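Haloacid dehalogenase-like hydrolase (Klebsiella pneumoniae subsp. pneumoniae, PDB 3PGV) probably acts as a magnesium-dependent phosphatase of the Cof family in the haloacid dehalogenase superfamily, here with calcium bound at its metal site. Local coordinates at residues I66-G69 with Q70-N74; A185-G188 with D189-V193. One frame throughout, in Å; residues are numbered along the deposited sequence.

Interaction 1 of 2, residues I66-G69 with Q70-N74; sequences IDVG and QIRDN
In one of its two modelled conformers, the guanidinium of Arg72 lies with one face over the backbone of Gly69, whose CA sits 3.2 Å above that plane and offset toward the rim. At its edge come CG2 of Val68, 3.7 Å from Arg72 NE, and CA of Ile66, 4.2 Å from Arg72 NH2. The side chains of Val68 and Arg72 cross at about a right angle. What sends this conformer back over the start of helix 69-75 is its first torsion: CG falls between the backbone N and the carbonyl carbon (chi1 44°), and the chain then runs extended to NE. Its guanidinium is gripped just beyond the segment, where NH2 bonds to Tyr65 O and the charge forms a cation-pi contact with the Tyr65 ring.

Beneath this side chain the first helical turn closes. Arg72 N gives a nearly straight bond of 2.9 Å to Val68 O, with an N-H...O angle of 173°. Asp73 N follows with a 3.0 Å bond to Gly69 O. A water donates to Asp67 O and accepts from Ile71 N, 3.2 Å away, giving that helix-start N-H a partner. This is the N-terminal start of the helix after strand 56-60 in the HAD core, with the N-cap Val68 buried against Met81 and Thr83 of strand 80-83; the side chain of Ile71 comes within about 6 Å of that of the calcium ligand Asp29. The chemistry implies a helix start held by main-chain bonds and a bridging water, to which this arginine conformer adds a tie to the preceding turn.

Interaction 2 of 2, residues A185-G188 with D189-V193; sequences ARWG and DRVNV
Trp187 and Val191 meet where helix 173-187 gives way to strand 191-195, and the carbonyls at that helix end find their donors in the turn that follows. Arg190 N donates to Trp187 O over 3.1 Å, and Val191 N to Gly188 O over 3.3 Å. Each reaches three residues back, the 3-10 pattern, and residues 189-190 form a 3-10 segment. Both N-H groups point well at their acceptors, the second with an angle of 171°, yet each approaches from above the carbonyl plane, 43° out of it, and so not on a lone pair. The positive phi of Gly188 (57°) ends the helix and lets the chain turn back.

The polar end of Arg190 is satisfied elsewhere: its NH2 forms salt bridges with Asp103 and Asp105, and NH1 is hydrogen-bonded outside the turn too, while its CB rests 3.4 Å from Trp187 O. Asn192 ND2 likewise finds an acceptor in Val208 O.

Apolar contact fills the inside of the bend. CB of Trp187 touches Val191 CG2 at 3.7 Å, and CG1 of the valine reaches the indole at CE3, 4.1 Å away. Over the indole's centre lies CG of Arg186, whose NH2 pairs with Asp109; Ile106 of helix 104-110 touches both Trp187 and Val191. Two successive backbone bonds and a small hydrophobic contact thus hold the shape of the helix-to-strand turn, whereas the Arg190 charge is spent on fastening it to the aspartates beside it.

How the interactions relate
Both interactions are surface contacts at helix ends of opposite kind, the start of one helix and the finish of another: interaction 1 opens helix 69-75, and interaction 2 closes helix 173-187 and leads into strand 191-195. They lie on opposite sides of the chain's centre, with centres 31 Å apart and nearest atoms about 17 Å apart. The elements they hold differ too, since 66-74 packs on the eight-stranded sheet that carries the metal site, whereas 185-193 belongs with the six-stranded sheet, away from the annotated sites. Each uses an arginine, but one turns to a tyrosine ring and carbonyl, the other to carboxylates. Helical bonding dominates the first; turn bonds and apolar contact shape the second.

Interaction 1 of 2, residues I66-G69 with Q70-N74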
ATOM      1  N   ILE A  66      11.535   4.231  -0.937  1.00 33.50           N
ATOM      2  CA  ILE A  66      12.800   3.842  -1.561  1.00 34.11           C
ATOM      3  C   ILE A  66      12.597   2.646  -2.492  1.00 40.29           C
ATOM      4  O   ILE A  66      13.228   2.570  -3.552  1.00 39.64           O
ATOM      5  CB  ILE A  66      13.889   3.564  -0.480  1.00 36.47           C
ATOM      6  CG1 ILE A  66      14.198   4.843   0.327  1.00 36.12           C
ATOM      7  CG2 ILE A  66      15.180   2.976  -1.118  1.00 36.20           C
ATOM      8  CD1 ILE A  66      15.014   4.597   1.610  1.00 39.75           C
ATOM      9  N   ASP A  67      11.652   1.754  -2.126  1.00 38.69           N
ATOM     10  CA  ASP A  67      11.347   0.521  -2.854  1.00 38.66           C
ATOM     11  C   ASP A  67      10.439   0.756  -4.105  1.00 43.35           C
ATOM     12  O   ASP A  67      10.170  -0.183  -4.841  1.00 44.27           O
ATOM     13  CB  ASP A  67      10.699  -0.494  -1.897  1.00 40.62           C
ATOM     14  CG  ASP A  67      11.216  -1.912  -2.018  1.00 56.81           C
ATOM     15  OD1 ASP A  67      11.838  -2.232  -3.058  1.00 63.34           O
ATOM     16  OD2 ASP A  67      10.955  -2.715  -1.104  1.00 60.56           O
ATOM     17  N   VAL A  68       9.993   1.998  -4.342  1.00 41.83           N
ATOM     18  CA  VAL A  68       9.193   2.315  -5.545  1.00 42.44           C
ATOM     19  C   VAL A  68       9.958   3.233  -6.498  1.00 46.87           C
ATOM     20  O   VAL A  68       9.377   3.754  -7.453  1.00 47.20           O
ATOM     21  CB  VAL A  68       7.764   2.865  -5.228  1.00 46.01           C
ATOM     22  CG1 VAL A  68       6.922   1.820  -4.538  1.00 45.82           C
ATOM     23  CG2 VAL A  68       7.824   4.140  -4.409  1.00 45.48           C
ATOM     24  N   GLY A  69      11.256   3.407  -6.234  1.00 43.62           N
ATOM     25  CA  GLY A  69      12.134   4.266  -7.022  1.00 44.78           C
ATOM     26  C   GLY A  69      12.145   3.953  -8.502  1.00 49.04           C
ATOM     27  O   GLY A  69      11.959   4.851  -9.328  1.00 49.18           O
ATOM     28  N   GLN A  70      12.344   2.675  -8.854  1.00 46.56           N
ATOM     29  CA  GLN A  70      12.396   2.276 -10.257  1.00 48.30           C
ATOM     30  C   GLN A  70      11.020   2.426 -10.933  1.00 52.61           C
ATOM     31  O   GLN A  70      10.953   2.815 -12.102  1.00 54.54           O
ATOM     32  CB  GLN A  70      12.946   0.847 -10.412  1.00 49.86           C
ATOM     33  CG  GLN A  70      13.444   0.554 -11.829  1.00 69.51           C
ATOM     34  CD  GLN A  70      13.818  -0.898 -12.051  1.00 91.12           C
ATOM     35  OE1 GLN A  70      13.640  -1.767 -11.183  1.00 87.22           O
ATOM     36  NE2 GLN A  70      14.290  -1.198 -13.250  1.00 82.80           N
ATOM     37  N   ILE A  71       9.925   2.167 -10.184  1.00 46.61           N
ATOM     38  CA  ILE A  71       8.572   2.340 -10.708  1.00 46.69           C
ATOM     39  C   ILE A  71       8.295   3.809 -11.027  1.00 51.59           C
ATOM     40  O   ILE A  71       7.878   4.116 -12.149  1.00 52.72           O
ATOM     41  CB  ILE A  71       7.506   1.722  -9.768  1.00 48.79           C
ATOM     42  CG1 ILE A  71       7.627   0.171  -9.759  1.00 48.82           C
ATOM     43  CG2 ILE A  71       6.084   2.167 -10.185  1.00 49.55           C
ATOM     44  CD1 ILE A  71       6.937  -0.469  -8.694  1.00 53.13           C
ATOM     45  N   ARG A  72       8.567   4.727 -10.046  1.00 46.96           N
ATOM     46  CA  ARG A  72       8.345   6.146 -10.284  0.50 47.68           C
ATOM     47  C   ARG A  72       9.218   6.722 -11.408  1.00 53.04           C
ATOM     48  O   ARG A  72       8.727   7.544 -12.179  1.00 53.43           O
ATOM     49  CB  ARG A  72       8.383   6.990  -8.980  0.50 47.12           C
ATOM     50  CG  ARG A  72       9.516   6.650  -8.020  0.50 53.71           C
ATOM     51  CD  ARG A  72       9.236   7.190  -6.616  0.50 51.07           C
ATOM     52  NE  ARG A  72      10.206   6.705  -5.630  0.50 46.20           N
ATOM     53  CZ  ARG A  72      11.358   7.317  -5.357  0.50 50.48           C
ATOM     54  NH1 ARG A  72      11.685   8.445  -5.986  0.50 24.72           N
ATOM     55  NH2 ARG A  72      12.187   6.814  -4.443  0.50 23.13           N
ATOM     56  N   ASP A  73      10.454   6.210 -11.584  1.00 50.76           N
ATOM     57  CA  ASP A  73      11.342   6.629 -12.683  1.00 53.37           C
ATOM     58  C   ASP A  73      10.816   6.152 -14.061  1.00 58.64           C
ATOM     59  O   ASP A  73      11.244   6.668 -15.093  1.00 61.35           O
ATOM     60  CB  ASP A  73      12.786   6.102 -12.456  1.00 56.43           C
ATOM     61  CG  ASP A  73      13.526   6.729 -11.274  1.00 71.22           C
ATOM     62  OD1 ASP A  73      13.110   7.832 -10.821  1.00 73.24           O
ATOM     63  OD2 ASP A  73      14.551   6.147 -10.838  1.00 74.95           O
ATOM     64  N   ASN A  74       9.895   5.170 -14.069  1.00 52.82           N
ATOM     65  CA  ASN A  74       9.360   4.616 -15.311  1.00 51.89           C
ATOM     66  C   ASN A  74       7.887   4.980 -15.589  1.00 51.59           C
ATOM     67  O   ASN A  74       7.376   4.636 -16.653  1.00 51.65           O
ATOM     68  CB  ASN A  74       9.567   3.102 -15.358  1.00 52.55           C
ATOM     69  CG  ASN A  74      10.999   2.703 -15.586  1.00 72.49           C
ATOM     70  OD1 ASN A  74      11.651   3.137 -16.546  1.00 75.11           O
ATOM     71  ND2 ASN A  74      11.506   1.836 -14.743  1.00 58.19           N
TER
HETATM   72  O   HOH W   1      10.531   0.135  -7.760  1.00 47.70           O

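Interaction 2 of 2, residues A185-G188 with D189-V193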
ATOM      1  N   ALA A 185      -8.143  -6.291  18.965  1.00 31.54           N
ATOM      2  CA  ALA A 185      -8.790  -6.238  20.284  1.00 32.41           C
ATOM      3  C   ALA A 185      -7.947  -5.420  21.277  1.00 36.59           C
ATOM      4  O   ALA A 185      -8.501  -4.726  22.125  1.00 36.90           O
ATOM      5  CB  ALA A 185      -9.017  -7.653  20.818  1.00 33.24           C
ATOM      6  N   ARG A 186      -6.606  -5.504  21.161  1.00 33.64           N
ATOM      7  CA  ARG A 186      -5.684  -4.813  22.063  1.00 34.05           C
ATOM      8  C   ARG A 186      -5.695  -3.281  21.891  1.00 38.56           C
ATOM      9  O   ARG A 186      -5.694  -2.559  22.888  1.00 39.16           O
ATOM     10  CB  ARG A 186      -4.260  -5.369  21.900  1.00 32.71           C
ATOM     11  CG  ARG A 186      -3.234  -4.704  22.793  1.00 43.13           C
ATOM     12  CD  ARG A 186      -1.928  -5.447  22.775  1.00 53.05           C
ATOM     13  NE  ARG A 186      -0.927  -4.743  23.565  1.00 71.54           N
ATOM     14  CZ  ARG A 186       0.202  -5.291  23.989  1.00 84.93           C
ATOM     15  NH1 ARG A 186       0.467  -6.564  23.727  1.00 68.60           N
ATOM     16  NH2 ARG A 186       1.064  -4.580  24.699  1.00 73.60           N
ATOM     17  N   TRP A 187      -5.752  -2.789  20.636  1.00 34.89           N
ATOM     18  CA  TRP A 187      -5.598  -1.359  20.368  1.00 34.88           C
ATOM     19  C   TRP A 187      -6.789  -0.631  19.747  1.00 39.67           C
ATOM     20  O   TRP A 187      -6.844   0.610  19.812  1.00 40.56           O
ATOM     21  CB  TRP A 187      -4.321  -1.097  19.578  1.00 32.68           C
ATOM     22  CG  TRP A 187      -3.080  -1.363  20.373  1.00 34.59           C
ATOM     23  CD1 TRP A 187      -2.659  -0.693  21.488  1.00 38.39           C
ATOM     24  CD2 TRP A 187      -2.057  -2.319  20.069  1.00 34.18           C
ATOM     25  NE1 TRP A 187      -1.448  -1.191  21.911  1.00 38.55           N
ATOM     26  CE2 TRP A 187      -1.036  -2.164  21.037  1.00 38.76           C
ATOM     27  CE3 TRP A 187      -1.887  -3.277  19.051  1.00 34.95           C
ATOM     28  CZ2 TRP A 187       0.118  -2.952  21.041  1.00 38.25           C
ATOM     29  CZ3 TRP A 187      -0.740  -4.058  19.051  1.00 36.72           C
ATOM     30  CH2 TRP A 187       0.236  -3.912  20.053  1.00 38.02           C
ATOM     31  N   GLY A 188      -7.699  -1.370  19.112  1.00 33.60           N
ATOM     32  CA  GLY A 188      -8.886  -0.780  18.490  1.00 33.31           C
ATOM     33  C   GLY A 188      -8.577   0.290  17.460  1.00 38.61           C
ATOM     34  O   GLY A 188      -7.752   0.078  16.559  1.00 38.62           O
ATOM     35  N   ASP A 189      -9.213   1.475  17.620  1.00 36.27           N
ATOM     36  CA  ASP A 189      -9.050   2.662  16.749  1.00 36.33           C
ATOM     37  C   ASP A 189      -7.593   3.120  16.595  1.00 38.00           C
ATOM     38  O   ASP A 189      -7.291   3.858  15.658  1.00 36.91           O
ATOM     39  CB  ASP A 189      -9.876   3.845  17.311  1.00 39.97           C
ATOM     40  CG  ASP A 189     -11.361   3.723  17.096  1.00 61.48           C
ATOM     41  OD1 ASP A 189     -11.794   2.725  16.469  1.00 64.22           O
ATOM     42  OD2 ASP A 189     -12.100   4.643  17.526  1.00 70.54           O
ATOM     43  N   ARG A 190      -6.733   2.808  17.588  1.00 33.26           N
ATOM     44  CA  ARG A 190      -5.346   3.288  17.613  1.00 31.94           C
ATOM     45  C   ARG A 190      -4.447   2.644  16.536  1.00 35.74           C
ATOM     46  O   ARG A 190      -3.343   3.143  16.278  1.00 35.83           O
ATOM     47  CB  ARG A 190      -4.734   3.106  19.001  1.00 29.06           C
ATOM     48  CG  ARG A 190      -5.452   3.864  20.092  1.00 28.32           C
ATOM     49  CD  ARG A 190      -4.668   3.823  21.385  1.00 37.05           C
ATOM     50  NE  ARG A 190      -3.408   4.562  21.269  1.00 35.56           N
ATOM     51  CZ  ARG A 190      -2.328   4.304  21.993  1.00 39.46           C
ATOM     52  NH1 ARG A 190      -2.325   3.299  22.856  1.00 27.65           N
ATOM     53  NH2 ARG A 190      -1.226   5.004  21.817  1.00 32.51           N
ATOM     54  N   VAL A 191      -4.907   1.545  15.919  1.00 31.67           N
ATOM     55  CA  VAL A 191      -4.142   0.860  14.866  1.00 30.56           C
ATOM     56  C   VAL A 191      -5.014   0.574  13.654  1.00 35.60           C
ATOM     57  O   VAL A 191      -6.237   0.451  13.775  1.00 37.47           O
ATOM     58  CB  VAL A 191      -3.450  -0.468  15.371  1.00 33.22           C
ATOM     59  CG1 VAL A 191      -2.359  -0.180  16.393  1.00 33.13           C
ATOM     60  CG2 VAL A 191      -4.483  -1.468  15.926  1.00 33.56           C
ATOM     61  N   ASN A 192      -4.381   0.427  12.497  1.00 29.78           N
ATOM     62  CA  ASN A 192      -4.999  -0.133  11.330  1.00 28.95           C
ATOM     63  C   ASN A 192      -4.238  -1.415  10.995  1.00 32.37           C
ATOM     64  O   ASN A 192      -3.058  -1.356  10.602  1.00 30.08           O
ATOM     65  CB  ASN A 192      -4.968   0.829  10.144  1.00 29.20           C
ATOM     66  CG  ASN A 192      -5.432   0.168   8.837  1.00 57.59           C
ATOM     67  OD1 ASN A 192      -6.196  -0.817   8.835  1.00 65.06           O
ATOM     68  ND2 ASN A 192      -4.954   0.668   7.713  1.00 40.23           N
ATOM     69  N   VAL A 193      -4.864  -2.574  11.261  1.00 28.48           N
ATOM     70  CA  VAL A 193      -4.256  -3.862  10.975  1.00 26.27           C
ATOM     71  C   VAL A 193      -4.774  -4.379   9.635  1.00 30.89           C
ATOM     72  O   VAL A 193      -5.985  -4.500   9.447  1.00 31.78           O
ATOM     73  CB  VAL A 193      -4.499  -4.876  12.133  1.00 28.86           C
ATOM     74  CG1 VAL A 193      -3.838  -6.218  11.837  1.00 27.60           C
ATOM     75  CG2 VAL A 193      -4.002  -4.316  13.458  1.00 28.78           C
TER